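Local coordinates for staphylococcal nuclease domain-containing protein 1 (Drosophila melanogaster, PDB 2WAC) that cleaves both DNA and RNA as an endonuclease, associates with the RNA-induced silencing complex, and binds peptides carrying symmetrically dimethylated arginine through its Tudor domain, at residues 8-13 / 19-24; 27-32 / 86-91; 83-86 / 91-94; 175-180 / 200-205. All blocks are in the same frame, centred on the assembly; numbering follows the deposited sequence.

Contact 1. Residues 8-13 / 19-24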
loop_
_atom_site.group_PDB
_atom_site.type_symbol
_atom_site.label_atom_id
_atom_site.label_comp_id
_atom_site.label_asym_id
_atom_site.label_seq_id
_atom_site.Cartn_x
_atom_site.Cartn_y
_atom_site.Cartn_z
ATOM N N ILE A 8 -4.248 -2.034 -9.134
ATOM C CA ILE A 8 -3.444 -3.199 -8.778
ATOM C C ILE A 8 -2.778 -2.915 -7.431
ATOM O O ILE A 8 -2.140 -1.873 -7.259
ATOM C CB ILE A 8 -2.367 -3.502 -9.852
ATOM C CG1 ILE A 8 -3.018 -4.059 -11.125
ATOM C CG2 ILE A 8 -1.305 -4.473 -9.313
ATOM C CD1 ILE A 8 -2.123 -4.021 -12.354
ATOM N N VAL A 9 -2.931 -3.831 -6.477
ATOM C CA VAL A 9 -2.317 -3.666 -5.158
ATOM C C VAL A 9 -0.857 -4.111 -5.213
ATOM O O VAL A 9 -0.561 -5.265 -5.524
ATOM C CB VAL A 9 -3.100 -4.417 -4.049
ATOM C CG1 VAL A 9 -2.414 -4.255 -2.697
ATOM C CG2 VAL A 9 -4.538 -3.910 -3.975
ATOM N N THR A 10 0.047 -3.181 -4.910
ATOM C CA THR A 10 1.483 -3.398 -5.098
ATOM C C THR A 10 2.272 -3.612 -3.804
ATOM O O THR A 10 3.356 -4.207 -3.826
ATOM C CB THR A 10 2.128 -2.263 -5.935
ATOM O OG1 THR A 10 1.841 -0.992 -5.340
ATOM C CG2 THR A 10 1.590 -2.285 -7.358
ATOM N N GLU A 11 1.731 -3.136 -2.684
ATOM C CA GLU A 11 2.382 -3.280 -1.380
ATOM C C GLU A 11 1.359 -3.336 -0.251
ATOM O O GLU A 11 0.393 -2.572 -0.242
ATOM C CB GLU A 11 3.376 -2.130 -1.141
ATOM C CG GLU A 11 4.168 -2.198 0.179
ATOM C CD GLU A 11 5.267 -3.256 0.187
ATOM O OE1 GLU A 11 5.577 -3.831 -0.877
ATOM O OE2 GLU A 11 5.833 -3.508 1.271
ATOM N N ILE A 12 1.576 -4.251 0.693
ATOM C CA ILE A 12 0.754 -4.332 1.903
ATOM C C ILE A 12 1.648 -4.205 3.137
ATOM O O ILE A 12 2.696 -4.843 3.220
ATOM C CB ILE A 12 -0.080 -5.641 1.952
ATOM C CG1 ILE A 12 -1.009 -5.726 0.736
ATOM C CG2 ILE A 12 -0.904 -5.722 3.242
ATOM C CD1 ILE A 12 -1.322 -7.133 0.289
ATOM N N THR A 13 1.226 -3.366 4.081
ATOM C CA THR A 13 1.980 -3.137 5.315
ATOM C C THR A 13 1.424 -3.981 6.461
ATOM O O THR A 13 0.386 -4.634 6.314
ATOM C CB THR A 13 1.976 -1.644 5.729
ATOM O OG1 THR A 13 0.689 -1.291 6.251
ATOM C CG2 THR A 13 2.318 -0.742 4.542
ATOM N N PHE A 19 -0.702 -0.086 -0.741
ATOM C CA PHE A 19 -0.457 0.814 -1.857
ATOM C C PHE A 19 -1.059 0.229 -3.122
ATOM O O PHE A 19 -0.931 -0.971 -3.386
ATOM C CB PHE A 19 1.044 1.046 -2.052
ATOM C CG PHE A 19 1.670 1.918 -1.002
ATOM C CD1 PHE A 19 1.949 1.417 0.267
ATOM C CD2 PHE A 19 2.005 3.237 -1.288
ATOM C CE1 PHE A 19 2.539 2.221 1.240
ATOM C CE2 PHE A 19 2.592 4.047 -0.326
ATOM C CZ PHE A 19 2.859 3.539 0.943
ATOM N N ALA A 20 -1.710 1.083 -3.903
ATOM C CA ALA A 20 -2.327 0.663 -5.154
ATOM C C ALA A 20 -1.911 1.559 -6.318
ATOM O O ALA A 20 -1.781 2.774 -6.161
ATOM C CB ALA A 20 -3.845 0.640 -5.014
ATOM N N GLN A 21 -1.693 0.939 -7.476
ATOM C CA GLN A 21 -1.465 1.657 -8.727
ATOM C C GLN A 21 -2.750 1.674 -9.544
ATOM O O GLN A 21 -3.498 0.699 -9.546
ATOM C CB GLN A 21 -0.373 0.976 -9.558
ATOM C CG GLN A 21 1.039 1.073 -9.000
ATOM C CD GLN A 21 2.016 0.144 -9.714
ATOM O OE1 GLN A 21 1.613 -0.751 -10.460
ATOM N NE2 GLN A 21 3.306 0.345 -9.473
ATOM N N SER A 22 -2.990 2.776 -10.247
ATOM C CA SER A 22 -4.087 2.865 -11.207
ATOM C C SER A 22 -3.746 2.048 -12.459
ATOM O O SER A 22 -2.640 2.158 -12.991
ATOM C CB SER A 22 -4.342 4.330 -11.575
ATOM O OG SER A 22 -5.273 4.447 -12.633
ATOM N N VAL A 23 -4.692 1.231 -12.921
ATOM C CA VAL A 23 -4.469 0.380 -14.099
ATOM C C VAL A 23 -4.227 1.197 -15.381
ATOM O O VAL A 23 -3.401 0.817 -16.215
ATOM C CB VAL A 23 -5.603 -0.678 -14.287
ATOM C CG1 VAL A 23 -5.529 -1.347 -15.658
ATOM C CG2 VAL A 23 -5.531 -1.732 -13.189
ATOM N N GLU A 24 -4.920 2.327 -15.521
ATOM C CA GLU A 24 -4.765 3.173 -16.710
ATOM C C GLU A 24 -3.511 4.062 -16.688
ATOM O O GLU A 24 -3.240 4.784 -17.652
ATOM C CB GLU A 24 -6.031 4.004 -16.980
ATOM C CG GLU A 24 -6.284 5.154 -16.012
ATOM C CD GLU A 24 -7.007 6.316 -16.673
ATOM O OE1 GLU A 24 -6.419 6.946 -17.580
ATOM O OE2 GLU A 24 -8.157 6.606 -16.280
#
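Ile-8 and Gln-21 exchange two backbone hydrogen bonds as an antiparallel hydrogen-bonded pair, Ile-8 N to Gln-21 O and Gln-21 N to Ile-8 O, each 2.9 Å. Phe-19 takes a bond from Thr-10 N onto its O (2.9 Å) and gives one from its N to Glu-11 O (2.8 Å). Two residues thus face one, the register slipping after the non-hydrogen-bonded pair Val-9 and Ala-20.

Among apolar contacts, the side chains of Ile-8 and Val-23 cross at about a right angle, Ile-8 CG1 meeting Val-23 CG2 at 4.0 Å; beta-branched isoleucine suits its strand, while Val-23 comes from the 3-10 turn following strand 17-22. The Phe-19 ring has Thr-13 CG2 at its edge.

With OG1 between its backbone N and carbonyl carbon (chi1 55°), Thr-10 turns its hydroxyl to a hydrogen bond with Tyr-88 O and lays CG2 on the Gln-21 amide, 3.4 Å from Gln-21 CD. Gln-21 NE2 is hydrogen-bonded to Asp-87 O. A valine in place of Thr-10 would probably leave Tyr-88 O without its hydroxyl partner. The slipped register is a classic beta bulge, within a hairpin of the SN-like part of the extended Tudor domain.

Contact 2. Residues 27-32 / 86-91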
loop_
_atom_site.group_PDB
_atom_site.type_symbol
_atom_site.label_atom_id
_atom_site.label_comp_id
_atom_site.label_asym_id
_atom_site.label_seq_id
_atom_site.Cartn_x
_atom_site.Cartn_y
_atom_site.Cartn_z
ATOM N N SER A 27 1.031 2.254 -18.344
ATOM C CA SER A 27 1.928 2.620 -19.443
ATOM C C SER A 27 2.787 3.842 -19.115
ATOM O O SER A 27 3.926 3.948 -19.577
ATOM C CB SER A 27 1.132 2.866 -20.728
ATOM O OG SER A 27 0.242 3.958 -20.578
ATOM N N LYS A 28 2.230 4.760 -18.323
ATOM C CA LYS A 28 2.950 5.952 -17.873
ATOM C C LYS A 28 4.179 5.608 -17.026
ATOM O O LYS A 28 5.261 6.159 -17.244
ATOM C CB LYS A 28 2.014 6.885 -17.096
ATOM C CG LYS A 28 1.265 7.905 -17.950
ATOM C CD LYS A 28 2.180 9.049 -18.383
ATOM C CE LYS A 28 1.373 10.220 -18.932
ATOM N NZ LYS A 28 2.262 11.352 -19.317
ATOM N N LEU A 29 4.002 4.698 -16.067
ATOM C CA LEU A 29 5.094 4.247 -15.201
ATOM C C LEU A 29 6.126 3.427 -15.972
ATOM O O LEU A 29 7.335 3.605 -15.790
ATOM C CB LEU A 29 4.550 3.437 -14.015
ATOM C CG LEU A 29 5.573 2.772 -13.081
ATOM C CD1 LEU A 29 6.447 3.803 -12.368
ATOM C CD2 LEU A 29 4.882 1.864 -12.079
ATOM N N GLU A 30 5.633 2.530 -16.823
ATOM C CA GLU A 30 6.462 1.688 -17.685
ATOM C C GLU A 30 7.440 2.527 -18.512
ATOM O O GLU A 30 8.626 2.196 -18.611
ATOM C CB GLU A 30 5.555 0.843 -18.590
ATOM C CG GLU A 30 6.216 0.244 -19.825
ATOM C CD GLU A 30 5.209 -0.081 -20.915
ATOM O OE1 GLU A 30 4.364 -0.979 -20.707
ATOM O OE2 GLU A 30 5.267 0.564 -21.982
ATOM N N SER A 31 6.929 3.615 -19.086
ATOM C CA SER A 31 7.725 4.544 -19.888
ATOM C C SER A 31 8.759 5.301 -19.047
ATOM O O SER A 31 9.907 5.453 -19.466
ATOM C CB SER A 31 6.806 5.529 -20.619
ATOM O OG SER A 31 7.551 6.511 -21.315
ATOM N N LEU A 32 8.341 5.768 -17.869
ATOM C CA LEU A 32 9.219 6.483 -16.936
ATOM C C LEU A 32 10.389 5.610 -16.479
ATOM O O LEU A 32 11.536 6.059 -16.471
ATOM C CB LEU A 32 8.417 6.989 -15.723
ATOM C CG LEU A 32 9.015 8.028 -14.758
ATOM C CD1 LEU A 32 7.909 8.770 -14.019
ATOM C CD2 LEU A 32 9.976 7.407 -13.757
ATOM N N ILE A 86 8.205 5.535 -4.229
ATOM C CA ILE A 86 6.913 6.221 -4.402
ATOM C C ILE A 86 5.988 5.657 -5.479
ATOM O O ILE A 86 4.784 5.925 -5.473
ATOM C CB ILE A 86 7.093 7.758 -4.624
ATOM C CG1 ILE A 86 8.006 8.044 -5.826
ATOM C CG2 ILE A 86 7.611 8.433 -3.349
ATOM C CD1 ILE A 86 7.778 9.404 -6.473
ATOM N N ASP A 87 6.547 4.876 -6.397
ATOM C CA ASP A 87 5.756 4.312 -7.484
ATOM C C ASP A 87 5.285 2.883 -7.198
ATOM O O ASP A 87 4.551 2.295 -8.002
ATOM C CB ASP A 87 6.535 4.394 -8.801
ATOM C CG ASP A 87 6.812 5.828 -9.228
ATOM O OD1 ASP A 87 5.937 6.700 -9.022
ATOM O OD2 ASP A 87 7.902 6.089 -9.776
ATOM N N TYR A 88 5.693 2.346 -6.045
ATOM C CA TYR A 88 5.400 0.954 -5.669
ATOM C C TYR A 88 4.873 0.789 -4.244
ATOM O O TYR A 88 3.935 0.022 -4.014
ATOM C CB TYR A 88 6.631 0.064 -5.892
ATOM C CG TYR A 88 7.076 0.049 -7.333
ATOM C CD1 TYR A 88 6.530 -0.856 -8.242
ATOM C CD2 TYR A 88 8.021 0.966 -7.798
ATOM C CE1 TYR A 88 6.924 -0.859 -9.577
ATOM C CE2 TYR A 88 8.418 0.974 -9.128
ATOM C CZ TYR A 88 7.870 0.058 -10.010
ATOM O OH TYR A 88 8.269 0.066 -11.326
ATOM N N GLY A 89 5.480 1.493 -3.293
ATOM C CA GLY A 89 4.991 1.491 -1.919
ATOM C C GLY A 89 5.883 0.867 -0.864
ATOM O O GLY A 89 5.645 1.052 0.331
ATOM N N ASN A 90 6.900 0.119 -1.286
ATOM C CA ASN A 90 7.851 -0.447 -0.330
ATOM C C ASN A 90 8.851 0.590 0.184
ATOM O O ASN A 90 9.129 1.587 -0.483
ATOM C CB ASN A 90 8.569 -1.682 -0.898
ATOM C CG ASN A 90 9.333 -1.387 -2.178
ATOM O OD1 ASN A 90 8.809 -0.761 -3.100
ATOM N ND2 ASN A 90 10.573 -1.853 -2.244
ATOM N N LYS A 91 9.368 0.338 1.383
ATOM C CA LYS A 91 10.368 1.185 2.019
ATOM C C LYS A 91 11.598 0.354 2.346
ATOM O O LYS A 91 11.493 -0.860 2.545
ATOM C CB LYS A 91 9.829 1.754 3.333
ATOM C CG LYS A 91 8.710 2.770 3.222
ATOM C CD LYS A 91 8.295 3.206 4.624
ATOM C CE LYS A 91 7.301 4.354 4.608
ATOM N NZ LYS A 91 5.953 3.929 4.163
#
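Within the extended Tudor domain, the linking helix 26-42 meets the loop between strands 80-85 and 91-95 here, and Leu-29 is the helix residue that touches Asp-87 and Tyr-88. Residues 86-90 of this loop lie in the region involved in dimethylarginine binding. The contact is small, burying 151 Å² in all, and has no hydrogen bond across it.

Leucine suits the place because its two methyls can serve two neighbours. A chi1 of 174° swings CG away from the helix backbone N and lets the forked end reach the loop: CD1 rests on the aliphatic base of Asp-87, while CD2 approaches the phenol end of Tyr-88. Cutting the side chain back to an alanine is likely to open a gap between helix and loop, leaving the Asp-87 methylene and the Tyr-88 phenol end without their apolar cover.

The carboxylate of Asp-87 has partners beyond the helix, since OD1 takes a salt bridge from Arg-70 NH2 and a hydrogen bond from Tyr-112 N. These bonds hold the side chain in place, so that its CB offers a fixed surface to the leucine. Leu-29 CD1 lies 3.6 Å from Asp-87 CB and 3.7 Å from Asp-87 OD2, whereas Leu-29 CD2 stands 3.9 Å from Tyr-88 OH.

Contact 3. Residues 83-86 / 91-94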
loop_
_atom_site.group_PDB
_atom_site.type_symbol
_atom_site.label_atom_id
_atom_site.label_comp_id
_atom_site.label_asym_id
_atom_site.label_seq_id
_atom_site.Cartn_x
_atom_site.Cartn_y
_atom_site.Cartn_z
ATOM N N VAL A 83 14.066 5.395 2.860
ATOM C CA VAL A 83 13.363 5.887 1.674
ATOM C C VAL A 83 12.074 5.115 1.389
ATOM O O VAL A 83 11.943 3.946 1.753
ATOM C CB VAL A 83 14.271 5.908 0.397
ATOM C CG1 VAL A 83 15.548 6.708 0.644
ATOM C CG2 VAL A 83 14.597 4.488 -0.093
ATOM N N LEU A 84 11.126 5.798 0.751
ATOM C CA LEU A 84 9.905 5.184 0.247
ATOM C C LEU A 84 9.964 5.171 -1.274
ATOM O O LEU A 84 10.178 6.212 -1.893
ATOM C CB LEU A 84 8.667 5.963 0.717
ATOM C CG LEU A 84 7.341 5.700 -0.019
ATOM C CD1 LEU A 84 6.758 4.334 0.335
ATOM C CD2 LEU A 84 6.319 6.806 0.241
ATOM N N TYR A 85 9.781 3.995 -1.872
ATOM C CA TYR A 85 9.715 3.883 -3.328
ATOM C C TYR A 85 8.319 4.278 -3.800
ATOM O O TYR A 85 7.384 3.476 -3.769
ATOM C CB TYR A 85 10.132 2.480 -3.786
ATOM C CG TYR A 85 11.582 2.192 -3.468
ATOM C CD1 TYR A 85 12.602 2.691 -4.278
ATOM C CD2 TYR A 85 11.940 1.452 -2.340
ATOM C CE1 TYR A 85 13.943 2.451 -3.985
ATOM C CE2 TYR A 85 13.279 1.205 -2.036
ATOM C CZ TYR A 85 14.275 1.708 -2.866
ATOM O OH TYR A 85 15.603 1.473 -2.578
ATOM N N ILE A 86 8.205 5.535 -4.229
ATOM C CA ILE A 86 6.913 6.221 -4.402
ATOM C C ILE A 86 5.988 5.657 -5.479
ATOM O O ILE A 86 4.784 5.925 -5.473
ATOM C CB ILE A 86 7.093 7.758 -4.624
ATOM C CG1 ILE A 86 8.006 8.044 -5.826
ATOM C CG2 ILE A 86 7.611 8.433 -3.349
ATOM C CD1 ILE A 86 7.778 9.404 -6.473
ATOM N N LYS A 91 9.368 0.338 1.383
ATOM C CA LYS A 91 10.368 1.185 2.019
ATOM C C LYS A 91 11.598 0.354 2.346
ATOM O O LYS A 91 11.493 -0.860 2.545
ATOM C CB LYS A 91 9.829 1.754 3.333
ATOM C CG LYS A 91 8.710 2.770 3.222
ATOM C CD LYS A 91 8.295 3.206 4.624
ATOM C CE LYS A 91 7.301 4.354 4.608
ATOM N NZ LYS A 91 5.953 3.929 4.163
ATOM N N GLU A 92 12.760 1.004 2.409
ATOM C CA GLU A 92 13.961 0.379 2.968
ATOM C C GLU A 92 14.950 1.401 3.533
ATOM O O GLU A 92 14.936 2.579 3.158
ATOM C CB GLU A 92 14.656 -0.538 1.946
ATOM C CG GLU A 92 15.562 0.172 0.940
ATOM C CD GLU A 92 16.308 -0.791 0.027
ATOM O OE1 GLU A 92 16.612 -1.924 0.454
ATOM O OE2 GLU A 92 16.601 -0.407 -1.124
ATOM N N THR A 93 15.801 0.928 4.441
ATOM C CA THR A 93 16.923 1.711 4.946
ATOM C C THR A 93 18.192 1.325 4.181
ATOM O O THR A 93 18.509 0.142 4.022
ATOM C CB THR A 93 17.090 1.566 6.475
ATOM O OG1 THR A 93 15.884 1.993 7.120
ATOM C CG2 THR A 93 18.250 2.416 6.986
ATOM N N LEU A 94 18.913 2.354 3.745
ATOM C CA LEU A 94 19.867 2.268 2.643
ATOM C C LEU A 94 21.050 3.220 2.851
ATOM O O LEU A 94 20.836 4.342 3.305
ATOM C CB LEU A 94 19.123 2.685 1.361
ATOM C CG LEU A 94 19.767 2.324 0.033
ATOM C CD1 LEU A 94 20.119 0.862 0.070
ATOM C CD2 LEU A 94 18.855 2.627 -1.143
#
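Tyr-85 and Glu-92 form the tight side of this hairpin, the Tyr-85 OH donating a short 2.6 Å hydrogen bond to Glu-92 OE2. The carboxylate oxygen lies at the ring edge and is met on its anti side, 15° out of the carboxylate plane; ring and carboxylate planes are turned 59° apart. Glu-92 CG stands between its own backbone N and carbonyl carbon (chi1 82°), and the chain then runs extended to the tyrosine. OE1 bonds to Thr-63 OG1, engaging both carboxylate oxygens. Tyrosine suits this packed face, its ring meeting Phe-62 while its hydroxyl serves the carboxylate. Leu-94 CD2 lies 3.7 Å from Tyr-85 OH.

The backbones join at the hydrogen-bonded pair Val-83 and Glu-92: Val-83 N to Glu-92 O at 3.0 Å is nearly straight, and Glu-92 N to Val-83 O is 3.1 Å.

On the other face, Leu-84 and Lys-91 make a looser, solvent-side pair. Leu-84 CD1 lies 3.8 Å from Lys-91 CG, and a bend at the lysine's end brings NZ near the same methyl. Lysine suits this exposed face with its apolar stem and charged end. This antiparallel beta hairpin belongs to the Tudor barrel, and residues 83-86 lie in its dimethylarginine-binding region.

Contact 4. Residues 175-180 / 200-205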
loop_
_atom_site.group_PDB
_atom_site.type_symbol
_atom_site.label_atom_id
_atom_site.label_comp_id
_atom_site.label_asym_id
_atom_site.label_seq_id
_atom_site.Cartn_x
_atom_site.Cartn_y
_atom_site.Cartn_z
ATOM N N GLN A 175 -14.766 -9.999 3.751
ATOM C CA GLN A 175 -14.524 -11.442 3.715
ATOM C C GLN A 175 -13.550 -11.870 4.816
ATOM O O GLN A 175 -13.725 -12.930 5.415
ATOM C CB GLN A 175 -14.019 -11.884 2.338
ATOM C CG GLN A 175 -14.084 -13.395 2.114
ATOM C CD GLN A 175 -13.664 -13.809 0.717
ATOM O OE1 GLN A 175 -12.522 -13.599 0.308
ATOM N NE2 GLN A 175 -14.587 -14.412 -0.020
ATOM N N LEU A 176 -12.539 -11.040 5.079
ATOM C CA LEU A 176 -11.606 -11.267 6.187
ATOM C C LEU A 176 -12.340 -11.293 7.532
ATOM O O LEU A 176 -12.026 -12.108 8.402
ATOM C CB LEU A 176 -10.509 -10.194 6.214
ATOM C CG LEU A 176 -9.499 -10.059 5.068
ATOM C CD1 LEU A 176 -8.547 -8.904 5.358
ATOM C CD2 LEU A 176 -8.718 -11.346 4.844
ATOM N N VAL A 177 -13.312 -10.394 7.684
ATOM C CA VAL A 177 -14.180 -10.352 8.863
ATOM C C VAL A 177 -15.053 -11.614 8.957
ATOM O O VAL A 177 -15.088 -12.267 10.003
ATOM C CB VAL A 177 -15.058 -9.063 8.882
ATOM C CG1 VAL A 177 -15.937 -9.014 10.120
ATOM C CG2 VAL A 177 -14.185 -7.815 8.817
ATOM N N ALA A 178 -15.736 -11.957 7.863
ATOM C CA ALA A 178 -16.621 -13.129 7.817
ATOM C C ALA A 178 -15.886 -14.451 8.061
ATOM O O ALA A 178 -16.470 -15.405 8.576
ATOM C CB ALA A 178 -17.382 -13.175 6.496
ATOM N N GLU A 179 -14.608 -14.494 7.690
ATOM C CA GLU A 179 -13.755 -15.663 7.925
ATOM C C GLU A 179 -13.166 -15.701 9.339
ATOM O O GLU A 179 -12.481 -16.661 9.705
ATOM C CB GLU A 179 -12.631 -15.725 6.889
ATOM C CG GLU A 179 -13.087 -16.166 5.503
ATOM C CD GLU A 179 -12.054 -15.898 4.422
ATOM O OE1 GLU A 179 -11.090 -15.138 4.671
ATOM O OE2 GLU A 179 -12.212 -16.445 3.312
ATOM N N GLY A 180 -13.432 -14.657 10.121
ATOM C CA GLY A 180 -12.979 -14.582 11.511
ATOM C C GLY A 180 -11.487 -14.356 11.667
ATOM O O GLY A 180 -10.886 -14.812 12.638
ATOM N N LYS A 200 -20.173 -5.470 11.112
ATOM C CA LYS A 200 -20.551 -5.969 12.441
ATOM C C LYS A 200 -21.290 -7.304 12.374
ATOM O O LYS A 200 -20.997 -8.219 13.145
ATOM C CB LYS A 200 -21.419 -4.937 13.173
ATOM C CG LYS A 200 -20.646 -3.748 13.715
ATOM C CD LYS A 200 -19.988 -4.093 15.039
ATOM C CE LYS A 200 -18.505 -3.753 14.992
ATOM N NZ LYS A 200 -17.754 -4.514 16.033
ATOM N N ALA A 201 -22.247 -7.401 11.453
ATOM C CA ALA A 201 -23.009 -8.630 11.228
ATOM C C ALA A 201 -22.123 -9.780 10.746
ATOM O O ALA A 201 -22.316 -10.927 11.152
ATOM C CB ALA A 201 -24.141 -8.376 10.240
ATOM N N ALA A 202 -21.161 -9.466 9.878
ATOM C CA ALA A 202 -20.180 -10.443 9.405
ATOM C C ALA A 202 -19.332 -10.986 10.559
ATOM O O ALA A 202 -19.106 -12.196 10.650
ATOM C CB ALA A 202 -19.296 -9.837 8.325
ATOM N N GLN A 203 -18.877 -10.088 11.437
ATOM C CA GLN A 203 -18.131 -10.478 12.639
ATOM C C GLN A 203 -18.958 -11.412 13.518
ATOM O O GLN A 203 -18.450 -12.417 14.026
ATOM C CB GLN A 203 -17.688 -9.249 13.443
ATOM C CG GLN A 203 -17.008 -9.596 14.764
ATOM C CD GLN A 203 -16.565 -8.381 15.550
ATOM O OE1 GLN A 203 -15.526 -7.788 15.266
ATOM N NE2 GLN A 203 -17.346 -8.014 16.558
ATOM N N GLU A 204 -20.233 -11.068 13.681
ATOM C CA GLU A 204 -21.179 -11.861 14.460
ATOM C C GLU A 204 -21.398 -13.261 13.897
ATOM O O GLU A 204 -21.508 -14.225 14.655
ATOM C CB GLU A 204 -22.520 -11.132 14.578
ATOM C CG GLU A 204 -22.718 -10.417 15.904
ATOM C CD GLU A 204 -22.746 -11.373 17.084
ATOM O OE1 GLU A 204 -23.485 -12.381 17.030
ATOM O OE2 GLU A 204 -22.028 -11.114 18.072
ATOM N N ALA A 205 -21.469 -13.358 12.570
ATOM C CA ALA A 205 -21.631 -14.638 11.887
ATOM C C ALA A 205 -20.420 -15.540 12.114
ATOM O O ALA A 205 -20.570 -16.737 12.374
ATOM C CB ALA A 205 -21.862 -14.419 10.399
#
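Val-177 pushes one methyl against the backbone of the C-terminal helix: its CG1 lies 3.4 Å from Gln-203 N and 3.6 Å from Gln-203 CA. That branch stands anti to the valine's own N (chi1 -179°), which carries it out from helix 172-178 towards helix 193-208, both in the SN-like part of the extended Tudor domain. The same methyl also meets Ala-202 CB at 3.9 Å and Gln-203 CB at 3.8 Å, so it rests against two successive residues of the facing helix. Valine suits this place, being short and stiff enough to present a methyl in a fixed direction.

Ala-202 answers from the other side, its CB directed at the first helix. It meets Ala-178 methyl to methyl, CB to CB 4.3 Å, and its small size lets the backbones come close, the CA atoms of Ala-178 and Ala-202 being 4.7 Å apart. Of the Gln-203 side chain, it is CB that meets the valine. Beyond CB the chain runs extended, and OE1 accepts a hydrogen bond from Ala-184 N, anchoring its amide to strand 183-184.

Gly-180 ends the first helix in a Schellman motif, its positive phi being easy for glycine. With no hydrogen bond or salt bridge between the segments, the helices are held here by van der Waals packing of methyls on each other and on the helix backbone, which depends on compact side chains.

Overall arrangement
From the N terminus, contact 1 closes the short turn between strands 5-12 and 17-22, before contact 2 opens. From helix 26-42, contact 2 then closes a long loop of 53 residues back to the segment 86-91. Contact 3 closes the tight hairpin of strands 80-85 and 91-95; its turn is the loop used by contact 2, so the two end on the same stretch of chain and share Ile-86 and Lys-91. Contacts 1 and 2 also touch, bringing the sheet containing 5-12, the linking helix and the Tudor sheet together around that loop. Contact 4 follows in series, tying together two helices of the SN-like part; its centre lies about 35 Å from that of contact 3.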